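CRISPR-associated protein CasA/Cse1 (Thermus thermophilus, PDB 4AN8) serves as a subunit of the type I-E Cascade ribonucleoprotein complex, the CRISPR RNA-guided machinery by which bacteria recognise invading DNA. Local coordinates at residues T242-W247 / A275-P280; S426-R431 / W469-R474; G171-Y176 / Y266-E271. One frame throughout, in Å; residues are numbered along the deposited sequence.

Contact 1: T242-W247 / A275-P280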
loop_
_atom_site.group_PDB
_atom_site.type_symbol
_atom_site.label_atom_id
_atom_site.label_comp_id
_atom_site.label_asym_id
_atom_site.label_seq_id
_atom_site.Cartn_x
_atom_site.Cartn_y
_atom_site.Cartn_z
ATOM N N THR A 242 11.764 -10.951 -5.097
ATOM C CA THR A 242 10.926 -11.965 -4.480
ATOM C C THR A 242 11.394 -12.300 -3.088
ATOM O O THR A 242 10.606 -12.793 -2.273
ATOM C CB THR A 242 10.808 -13.235 -5.331
ATOM O OG1 THR A 242 12.042 -13.957 -5.291
ATOM C CG2 THR A 242 10.489 -12.852 -6.762
ATOM N N ARG A 243 12.666 -12.035 -2.798
ATOM C CA ARG A 243 13.171 -12.265 -1.439
ATOM C C ARG A 243 12.490 -11.233 -0.545
ATOM O O ARG A 243 12.034 -11.528 0.537
ATOM C CB ARG A 243 14.709 -12.127 -1.374
ATOM C CG ARG A 243 15.273 -12.131 0.041
ATOM C CD ARG A 243 16.827 -11.987 0.081
ATOM N NE ARG A 243 17.504 -13.058 -0.660
ATOM C CZ ARG A 243 18.125 -12.867 -1.828
ATOM N NH1 ARG A 243 18.192 -11.657 -2.391
ATOM N NH2 ARG A 243 18.704 -13.883 -2.436
ATOM N N VAL A 244 12.422 -10.008 -1.020
ATOM C CA VAL A 244 11.703 -8.977 -0.292
ATOM C C VAL A 244 10.179 -9.201 -0.214
ATOM O O VAL A 244 9.609 -9.029 0.838
ATOM C CB VAL A 244 12.093 -7.584 -0.780
ATOM C CG1 VAL A 244 11.250 -6.506 -0.070
ATOM C CG2 VAL A 244 13.577 -7.371 -0.484
ATOM N N TYR A 245 9.545 -9.631 -1.303
ATOM C CA TYR A 245 8.115 -9.994 -1.294
ATOM C C TYR A 245 7.781 -11.086 -0.275
ATOM O O TYR A 245 6.655 -11.178 0.221
ATOM C CB TYR A 245 7.690 -10.524 -2.671
ATOM C CG TYR A 245 7.435 -9.472 -3.737
ATOM C CD1 TYR A 245 7.619 -8.099 -3.482
ATOM C CD2 TYR A 245 7.018 -9.856 -5.005
ATOM C CE1 TYR A 245 7.372 -7.158 -4.465
ATOM C CE2 TYR A 245 6.765 -8.921 -5.994
ATOM C CZ TYR A 245 6.937 -7.583 -5.726
ATOM O OH TYR A 245 6.689 -6.686 -6.736
ATOM N N THR A 246 8.743 -11.957 0.000
ATOM C CA THR A 246 8.478 -13.070 0.892
ATOM C C THR A 246 9.388 -13.033 2.115
ATOM O O THR A 246 9.699 -14.056 2.689
ATOM C CB THR A 246 8.664 -14.410 0.150
ATOM O OG1 THR A 246 10.033 -14.541 -0.258
ATOM C CG2 THR A 246 7.710 -14.485 -1.093
ATOM N N TRP A 247 9.806 -11.835 2.503
ATOM C CA TRP A 247 10.724 -11.673 3.614
ATOM C C TRP A 247 10.255 -12.310 4.934
ATOM O O TRP A 247 9.117 -12.085 5.376
ATOM C CB TRP A 247 10.943 -10.185 3.850
ATOM C CG TRP A 247 12.098 -9.898 4.720
ATOM C CD1 TRP A 247 12.080 -9.694 6.071
ATOM C CD2 TRP A 247 13.473 -9.808 4.312
ATOM N NE1 TRP A 247 13.365 -9.472 6.529
ATOM C CE2 TRP A 247 14.234 -9.534 5.465
ATOM C CE3 TRP A 247 14.129 -9.935 3.083
ATOM C CZ2 TRP A 247 15.620 -9.370 5.423
ATOM C CZ3 TRP A 247 15.506 -9.779 3.043
ATOM C CH2 TRP A 247 16.238 -9.502 4.211
ATOM N N ALA A 275 20.374 -1.848 1.729
ATOM C CA ALA A 275 20.755 -2.132 0.357
ATOM C C ALA A 275 20.117 -1.114 -0.563
ATOM O O ALA A 275 19.276 -0.324 -0.134
ATOM C CB ALA A 275 20.346 -3.542 -0.033
ATOM N N THR A 276 20.523 -1.120 -1.829
ATOM C CA THR A 276 20.002 -0.149 -2.789
ATOM C C THR A 276 18.586 -0.489 -3.304
ATOM O O THR A 276 17.813 0.398 -3.682
ATOM C CB THR A 276 20.984 0.065 -3.958
ATOM O OG1 THR A 276 21.207 -1.179 -4.634
ATOM C CG2 THR A 276 22.315 0.549 -3.432
ATOM N N HIS A 277 18.248 -1.771 -3.293
ATOM C CA HIS A 277 16.946 -2.244 -3.751
ATOM C C HIS A 277 15.759 -1.404 -3.285
ATOM O O HIS A 277 15.618 -1.097 -2.114
ATOM C CB HIS A 277 16.744 -3.693 -3.303
ATOM C CG HIS A 277 15.390 -4.245 -3.631
ATOM N ND1 HIS A 277 15.090 -4.808 -4.852
ATOM C CD2 HIS A 277 14.256 -4.314 -2.896
ATOM C CE1 HIS A 277 13.836 -5.217 -4.848
ATOM N NE2 HIS A 277 13.304 -4.919 -3.678
ATOM N N ARG A 278 14.896 -1.050 -4.218
ATOM C CA ARG A 278 13.629 -0.410 -3.892
ATOM C C ARG A 278 12.517 -1.342 -4.332
ATOM O O ARG A 278 12.507 -1.821 -5.457
ATOM C CB ARG A 278 13.490 0.937 -4.617
ATOM C CG ARG A 278 12.120 1.600 -4.467
ATOM C CD ARG A 278 12.104 3.031 -5.034
ATOM N NE ARG A 278 12.548 3.078 -6.430
ATOM C CZ ARG A 278 11.751 3.365 -7.452
ATOM N NH1 ARG A 278 10.481 3.653 -7.224
ATOM N NH2 ARG A 278 12.219 3.382 -8.690
ATOM N N ASP A 279 11.591 -1.620 -3.433
ATOM C CA ASP A 279 10.456 -2.474 -3.762
ATOM C C ASP A 279 9.657 -1.847 -4.926
ATOM O O ASP A 279 9.442 -0.641 -4.970
ATOM C CB ASP A 279 9.588 -2.683 -2.511
ATOM C CG ASP A 279 8.479 -3.682 -2.728
ATOM O OD1 ASP A 279 7.537 -3.327 -3.466
ATOM O OD2 ASP A 279 8.523 -4.796 -2.143
ATOM N N PRO A 280 9.251 -2.670 -5.898
ATOM C CA PRO A 280 8.493 -2.181 -7.062
ATOM C C PRO A 280 7.226 -1.413 -6.672
ATOM O O PRO A 280 6.790 -0.560 -7.433
ATOM C CB PRO A 280 8.092 -3.474 -7.778
ATOM C CG PRO A 280 9.186 -4.448 -7.425
ATOM C CD PRO A 280 9.586 -4.102 -6.001
#
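Tyr-245, in the last turn of helix 241-245, meets Asp-279 and Pro-280 where the mixed alpha/beta part of CasA packs a helix end against the loop that follows strand 261-273. This is the dense side of the contact. The carboxylate of Asp-279 lies at the edge of the tyrosine ring, OD2 being 3.5 Å from Tyr-245 CE1, and the two planes are turned 44° apart. A ring edge, with its slightly positive C-H groups, is probably a favourable neighbour for an anion. Arg-58 of helix 50-67 forms a salt bridge to OD2, which satisfies this buried oxygen. Asp-279 OD1 accepts the backbone N-H of Met-281, which ties the carboxylate to its own loop. Val-244, branched and apolar, fits between Asp-279 and His-277. Its CG1 stands anti to the backbone N (chi1 176°) and comes 3.8 Å from Asp-279 OD2. The other methyl, CG2, is thereby turned to the looser side, where partly exposed His-277 approaches no closer than 4.0 Å, at CD2. At the dense end Pro-280, compact and rigid, meets the far end of the tyrosine from the opposite direction, with CG 3.4 Å from Tyr-245 OH.

Contact 2: S426-R431 / W469-R474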
loop_
_atom_site.group_PDB
_atom_site.type_symbol
_atom_site.label_atom_id
_atom_site.label_comp_id
_atom_site.label_asym_id
_atom_site.label_seq_id
_atom_site.Cartn_x
_atom_site.Cartn_y
_atom_site.Cartn_z
ATOM N N SER A 426 -10.589 23.693 15.545
ATOM C CA SER A 426 -12.030 23.456 15.509
ATOM C C SER A 426 -12.709 24.127 14.314
ATOM O O SER A 426 -13.791 23.708 13.896
ATOM C CB SER A 426 -12.695 23.894 16.814
ATOM O OG SER A 426 -12.916 25.292 16.844
ATOM N N LEU A 427 -12.076 25.159 13.758
ATOM C CA LEU A 427 -12.619 25.817 12.574
ATOM C C LEU A 427 -12.637 24.819 11.429
ATOM O O LEU A 427 -11.663 24.111 11.220
ATOM C CB LEU A 427 -11.776 27.043 12.203
ATOM C CG LEU A 427 -11.680 28.175 13.235
ATOM C CD1 LEU A 427 -10.609 29.177 12.820
ATOM C CD2 LEU A 427 -13.026 28.871 13.422
ATOM N N PRO A 428 -13.750 24.747 10.693
ATOM C CA PRO A 428 -13.908 23.793 9.585
ATOM C C PRO A 428 -13.201 24.189 8.287
ATOM O O PRO A 428 -13.388 23.527 7.269
ATOM C CB PRO A 428 -15.418 23.806 9.337
ATOM C CG PRO A 428 -15.857 25.174 9.786
ATOM C CD PRO A 428 -14.983 25.505 10.958
ATOM N N LEU A 429 -12.390 25.239 8.309
ATOM C CA LEU A 429 -11.886 25.790 7.058
ATOM C C LEU A 429 -10.935 24.840 6.282
ATOM O O LEU A 429 -11.182 24.512 5.118
ATOM C CB LEU A 429 -11.238 27.155 7.317
ATOM C CG LEU A 429 -10.806 27.907 6.065
ATOM C CD1 LEU A 429 -12.020 28.198 5.228
ATOM C CD2 LEU A 429 -10.069 29.194 6.447
ATOM N N GLU A 430 -9.859 24.397 6.926
ATOM C CA GLU A 430 -8.849 23.598 6.233
ATOM C C GLU A 430 -9.349 22.188 5.961
ATOM O O GLU A 430 -9.139 21.641 4.874
ATOM C CB GLU A 430 -7.564 23.532 7.048
ATOM C CG GLU A 430 -6.764 24.812 7.094
ATOM C CD GLU A 430 -5.580 24.679 8.027
ATOM O OE1 GLU A 430 -4.557 24.083 7.611
ATOM O OE2 GLU A 430 -5.687 25.136 9.191
ATOM N N ARG A 431 -10.000 21.602 6.959
ATOM C CA ARG A 431 -10.576 20.271 6.829
ATOM C C ARG A 431 -11.515 20.196 5.634
ATOM O O ARG A 431 -11.447 19.248 4.850
ATOM C CB ARG A 431 -11.284 19.861 8.120
ATOM C CG ARG A 431 -11.925 18.492 8.087
ATOM C CD ARG A 431 -12.456 18.079 9.465
ATOM N NE ARG A 431 -13.450 19.003 10.019
ATOM C CZ ARG A 431 -14.731 19.041 9.653
ATOM N NH1 ARG A 431 -15.190 18.221 8.713
ATOM N NH2 ARG A 431 -15.559 19.914 10.219
ATOM N N TRP A 469 -15.241 28.217 3.460
ATOM C CA TRP A 469 -15.371 29.488 4.145
ATOM C C TRP A 469 -16.844 29.705 4.564
ATOM O O TRP A 469 -17.125 30.111 5.703
ATOM C CB TRP A 469 -14.825 30.636 3.283
ATOM C CG TRP A 469 -15.094 31.978 3.877
ATOM C CD1 TRP A 469 -15.932 32.940 3.382
ATOM C CD2 TRP A 469 -14.555 32.499 5.096
ATOM N NE1 TRP A 469 -15.940 34.024 4.216
ATOM C CE2 TRP A 469 -15.105 33.782 5.277
ATOM C CE3 TRP A 469 -13.658 32.008 6.051
ATOM C CZ2 TRP A 469 -14.792 34.578 6.370
ATOM C CZ3 TRP A 469 -13.352 32.802 7.146
ATOM C CH2 TRP A 469 -13.920 34.076 7.293
ATOM N N LYS A 470 -17.771 29.390 3.658
ATOM C CA LYS A 470 -19.189 29.402 4.000
ATOM C C LYS A 470 -19.439 28.679 5.315
ATOM O O LYS A 470 -20.157 29.178 6.179
ATOM C CB LYS A 470 -20.038 28.778 2.890
ATOM C CG LYS A 470 -21.520 28.686 3.230
ATOM C CD LYS A 470 -22.325 28.139 2.057
ATOM C CE LYS A 470 -23.730 27.705 2.471
ATOM N NZ LYS A 470 -24.593 28.845 2.893
ATOM N N ALA A 471 -18.825 27.512 5.479
ATOM C CA ALA A 471 -19.037 26.711 6.679
ATOM C C ALA A 471 -18.416 27.353 7.907
ATOM O O ALA A 471 -18.886 27.161 9.027
ATOM C CB ALA A 471 -18.497 25.293 6.477
ATOM N N THR A 472 -17.349 28.112 7.699
ATOM C CA THR A 472 -16.669 28.799 8.804
ATOM C C THR A 472 -17.451 30.055 9.214
ATOM O O THR A 472 -17.516 30.381 10.393
ATOM C CB THR A 472 -15.223 29.184 8.412
ATOM O OG1 THR A 472 -14.520 28.007 7.990
ATOM C CG2 THR A 472 -14.488 29.812 9.576
ATOM N N ARG A 473 -18.024 30.754 8.231
ATOM C CA ARG A 473 -18.945 31.863 8.495
ATOM C C ARG A 473 -20.064 31.383 9.406
ATOM O O ARG A 473 -20.306 31.953 10.474
ATOM C CB ARG A 473 -19.565 32.382 7.200
ATOM C CG ARG A 473 -18.716 33.385 6.456
ATOM C CD ARG A 473 -19.549 34.148 5.423
ATOM N NE ARG A 473 -20.609 34.936 6.052
ATOM C CZ ARG A 473 -20.523 36.240 6.316
ATOM N NH1 ARG A 473 -19.423 36.920 5.999
ATOM N NH2 ARG A 473 -21.540 36.873 6.896
ATOM N N ARG A 474 -20.733 30.318 8.970
ATOM C CA ARG A 474 -21.791 29.678 9.740
ATOM C C ARG A 474 -21.359 29.453 11.187
ATOM O O ARG A 474 -22.132 29.667 12.119
ATOM C CB ARG A 474 -22.184 28.356 9.079
ATOM C CG ARG A 474 -23.557 27.855 9.449
ATOM C CD ARG A 474 -23.824 26.482 8.853
ATOM N NE ARG A 474 -23.978 26.516 7.409
ATOM C CZ ARG A 474 -23.253 25.779 6.574
ATOM N NH1 ARG A 474 -22.329 24.957 7.063
ATOM N NH2 ARG A 474 -23.441 25.865 5.260
#
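Leu-429 and Pro-428 pack against Thr-472, bringing the first turn of helix 429-446 up to the later part of helix 453-476. Leu-429 carries much of the contact. Its CB lies 3.5 Å from Thr-472 OG1, and CG is still within 4.2 Å of the same oxygen. With CG anti to the backbone N (chi1 -174°), the side chain extends toward the neighbouring helix, and its CD1 tip settles 3.7 Å from the backbone N of Trp-469. CD1 is also 3.7 Å from Thr-472 OG1, so the hydroxyl accompanies the leucine from CB to its tip. The same methyl is 4.2 Å from Trp-469 CB and sits at the edge of the indole, near its plane. The leucine also touches Ala-468 and, on helix 372-403, Leu-392; its branched end suits this three-way junction by offering two methyls to different neighbours.

Thr-472 can face these hydrocarbons because its hydroxyl is satisfied at home: OG1 is hydrogen-bonded to Ala-468 O, one turn back in its own helix. Chi1 of -56° sets OG1 beside the backbone N, while CG2 meets Leu-427 CD2 at 4.2 Å. Leu-427 and Pro-428 form the break between helices 417-426 and 429-446. Pro-428 is the N-cap, a place that tolerates its restricted phi and its lack of a backbone N-H; its CG lies 3.6 Å from Thr-472 OG1 and 4.2 Å from Ala-471 CB. Small Ala-471 lets the proline ring come close to the helix surface. Trp-469 directs its ring on toward helix 483-499, stacking on Phe-493 and giving its NE1 proton to Glu-490, which also forms a salt bridge with Arg-473. Close side-chain packing between helices 372-403, 453-476, 483-499 and the broken helix 417-426/429-446 is characteristic of the four-helix bundle that forms the C-terminal part of CasA.

Contact 3: G171-Y176 / Y266-E271. With ACT (acetate ion), chain D.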
loop_
_atom_site.group_PDB
_atom_site.type_symbol
_atom_site.label_atom_id
_atom_site.label_comp_id
_atom_site.label_asym_id
_atom_site.label_seq_id
_atom_site.Cartn_x
_atom_site.Cartn_y
_atom_site.Cartn_z
ATOM N N GLY A 171 9.980 -2.821 17.001
ATOM C CA GLY A 171 9.640 -2.506 18.378
ATOM C C GLY A 171 10.059 -3.602 19.343
ATOM O O GLY A 171 10.779 -4.535 18.974
ATOM N N LEU A 172 9.594 -3.495 20.580
ATOM C CA LEU A 172 10.001 -4.418 21.629
ATOM C C LEU A 172 9.674 -5.860 21.269
ATOM O O LEU A 172 8.599 -6.139 20.768
ATOM C CB LEU A 172 9.337 -4.044 22.957
ATOM C CG LEU A 172 10.284 -4.192 24.147
ATOM C CD1 LEU A 172 11.430 -3.179 24.042
ATOM C CD2 LEU A 172 9.543 -4.053 25.472
ATOM N N LEU A 173 10.604 -6.768 21.539
ATOM C CA LEU A 173 10.399 -8.193 21.296
ATOM C C LEU A 173 10.798 -9.026 22.526
ATOM O O LEU A 173 10.004 -9.817 23.042
ATOM C CB LEU A 173 11.196 -8.646 20.066
ATOM C CG LEU A 173 11.168 -10.148 19.774
ATOM C CD1 LEU A 173 9.754 -10.546 19.402
ATOM C CD2 LEU A 173 12.141 -10.542 18.663
ATOM N N ARG A 174 12.041 -8.868 22.980
ATOM C CA ARG A 174 12.511 -9.554 24.190
ATOM C C ARG A 174 12.243 -11.050 24.171
ATOM O O ARG A 174 11.659 -11.614 25.090
ATOM C CB ARG A 174 11.939 -8.898 25.441
ATOM C CG ARG A 174 12.527 -7.525 25.651
ATOM C CD ARG A 174 11.967 -6.821 26.863
ATOM N NE ARG A 174 12.629 -5.533 27.055
ATOM C CZ ARG A 174 12.185 -4.571 27.860
ATOM N NH1 ARG A 174 11.063 -4.743 28.551
ATOM N NH2 ARG A 174 12.856 -3.431 27.965
ATOM N N ARG A 175 12.693 -11.688 23.104
ATOM C CA ARG A 175 12.567 -13.132 22.973
ATOM C C ARG A 175 13.801 -13.688 22.276
ATOM O O ARG A 175 14.385 -13.048 21.381
ATOM C CB ARG A 175 11.293 -13.508 22.212
ATOM C CG ARG A 175 9.997 -13.051 22.897
ATOM C CD ARG A 175 8.751 -13.369 22.063
ATOM N NE ARG A 175 8.443 -14.796 22.039
ATOM C CZ ARG A 175 7.671 -15.407 22.934
ATOM N NH1 ARG A 175 7.122 -14.720 23.928
ATOM N NH2 ARG A 175 7.451 -16.713 22.840
ATOM N N TYR A 176 14.200 -14.878 22.719
ATOM C CA TYR A 176 15.330 -15.587 22.150
ATOM C C TYR A 176 16.522 -14.688 21.848
ATOM O O TYR A 176 17.146 -14.812 20.787
ATOM C CB TYR A 176 14.905 -16.395 20.924
ATOM C CG TYR A 176 13.718 -17.276 21.225
ATOM C CD1 TYR A 176 13.877 -18.466 21.925
ATOM C CD2 TYR A 176 12.434 -16.902 20.844
ATOM C CE1 TYR A 176 12.797 -19.266 22.232
ATOM C CE2 TYR A 176 11.344 -17.701 21.135
ATOM C CZ TYR A 176 11.533 -18.877 21.834
ATOM O OH TYR A 176 10.458 -19.671 22.148
ATOM N N TYR A 266 6.801 -17.804 18.760
ATOM C CA TYR A 266 7.121 -16.482 18.251
ATOM C C TYR A 266 8.532 -16.049 18.656
ATOM O O TYR A 266 8.923 -16.199 19.811
ATOM C CB TYR A 266 6.086 -15.475 18.769
ATOM C CG TYR A 266 6.097 -14.150 18.025
ATOM C CD1 TYR A 266 5.485 -14.032 16.771
ATOM C CD2 TYR A 266 6.714 -13.022 18.561
ATOM C CE1 TYR A 266 5.496 -12.851 16.072
ATOM C CE2 TYR A 266 6.725 -11.806 17.851
ATOM C CZ TYR A 266 6.114 -11.740 16.603
ATOM O OH TYR A 266 6.107 -10.558 15.867
ATOM N N GLY A 267 9.292 -15.524 17.697
ATOM C CA GLY A 267 10.629 -15.005 17.953
ATOM C C GLY A 267 11.139 -14.130 16.820
ATOM O O GLY A 267 10.397 -13.786 15.918
ATOM N N PRO A 268 12.427 -13.773 16.847
ATOM C CA PRO A 268 13.035 -13.036 15.723
ATOM C C PRO A 268 13.059 -14.011 14.527
ATOM O O PRO A 268 13.038 -15.203 14.810
ATOM C CB PRO A 268 14.425 -12.738 16.259
ATOM C CG PRO A 268 14.720 -13.950 17.163
ATOM C CD PRO A 268 13.427 -14.319 17.784
ATOM N N GLY A 269 13.095 -13.636 13.252
ATOM C CA GLY A 269 13.432 -12.361 12.696
ATOM C C GLY A 269 14.728 -12.563 11.918
ATOM O O GLY A 269 15.762 -12.719 12.524
ATOM N N VAL A 270 14.693 -12.596 10.591
ATOM C CA VAL A 270 15.917 -12.303 9.845
ATOM C C VAL A 270 16.154 -10.792 9.813
ATOM O O VAL A 270 15.267 -10.008 9.474
ATOM C CB VAL A 270 15.923 -12.867 8.408
ATOM C CG1 VAL A 270 17.119 -12.316 7.625
ATOM C CG2 VAL A 270 15.983 -14.361 8.433
ATOM N N GLU A 271 17.368 -10.384 10.164
ATOM C CA GLU A 271 17.714 -8.957 10.225
ATOM C C GLU A 271 17.932 -8.346 8.856
ATOM O O GLU A 271 18.781 -8.802 8.116
ATOM C CB GLU A 271 18.985 -8.747 11.044
ATOM C CG GLU A 271 18.808 -8.986 12.506
ATOM C CD GLU A 271 18.190 -7.798 13.196
ATOM O OE1 GLU A 271 18.624 -6.664 12.892
ATOM O OE2 GLU A 271 17.279 -7.994 14.032
HETATM C C ACT D . 7.157 -6.851 16.971
HETATM O O ACT D . 6.843 -6.922 15.745
HETATM O OXT ACT D . 7.050 -7.919 17.642
HETATM C CH3 ACT D . 7.628 -5.557 17.595
HETATM O O HOH W 1 7.788 -18.974 21.194
#
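Arg-175 and Tyr-176, at the turn end of the beta hairpin 171-175/178-181, reach over Tyr-266 and Gly-267 of strand 261-273. Strand 171-175 runs across strand segment 266-268 at 102°, so the two do not pair as neighbours in a sheet. Arg-174 and Arg-175 form a G1 beta bulge opposite Val-178.

Polar contacts centre on Tyr-266 O. Arg-175 NE donates to it over 2.7 Å with an N-H...O angle of 158°, coming from above the carbonyl plane rather than along a lone pair. The arginine chain bends at chi3 (72°), which turns NE onto the oxygen. The edge of the Tyr-176 ring approaches the same oxygen, with CE2 3.1 Å away.

Apolar contacts are made by Leu-173 and Pro-268. Leu-173 splits its methyls: CD1 lies 3.6 Å from Tyr-266 CE2 and CD2 4.0 Å from Pro-268 CB. Both Leu-173 and Pro-268 also touch Val-178. Gly-267, with no side chain, lets the edge of the Tyr-176 ring come in, CD2 lying 3.9 Å from Gly-267 CA.

An acetate lies by the hydroxyl of Tyr-266 and a water by its backbone N. The OH is hydrogen-bonded with His-164 NE2, and the acetate, probably from the crystallisation liquor, is held by Arg-250. The water accepts from Tyr-266 N (2.9 Å) and Arg-175 NH2 and is hydrogen-bonded to Tyr-176 OH.

Contacts 1 and 3 belong to one neighbourhood, their centres about 20 Å apart, and their segments alternate along the chain: 171-176, 242-247, 266-271, 275-280. Strand 261-273 joins them, supplying one side of contact 3 before running into the loop of contact 1. They touch directly where Trp-247 NE1 packs 3.5 Å from Val-270 O. Contact 2 comes later in the sequence and stands apart in the C-terminal helices, its centre about 44 Å from that of contact 1 and about 47 Å from that of contact 3. Contacts 1 and 2 lie on opposite sides of the chain's centre, reflecting a molecule built from an interwoven alpha/beta part and a separate helical bundle.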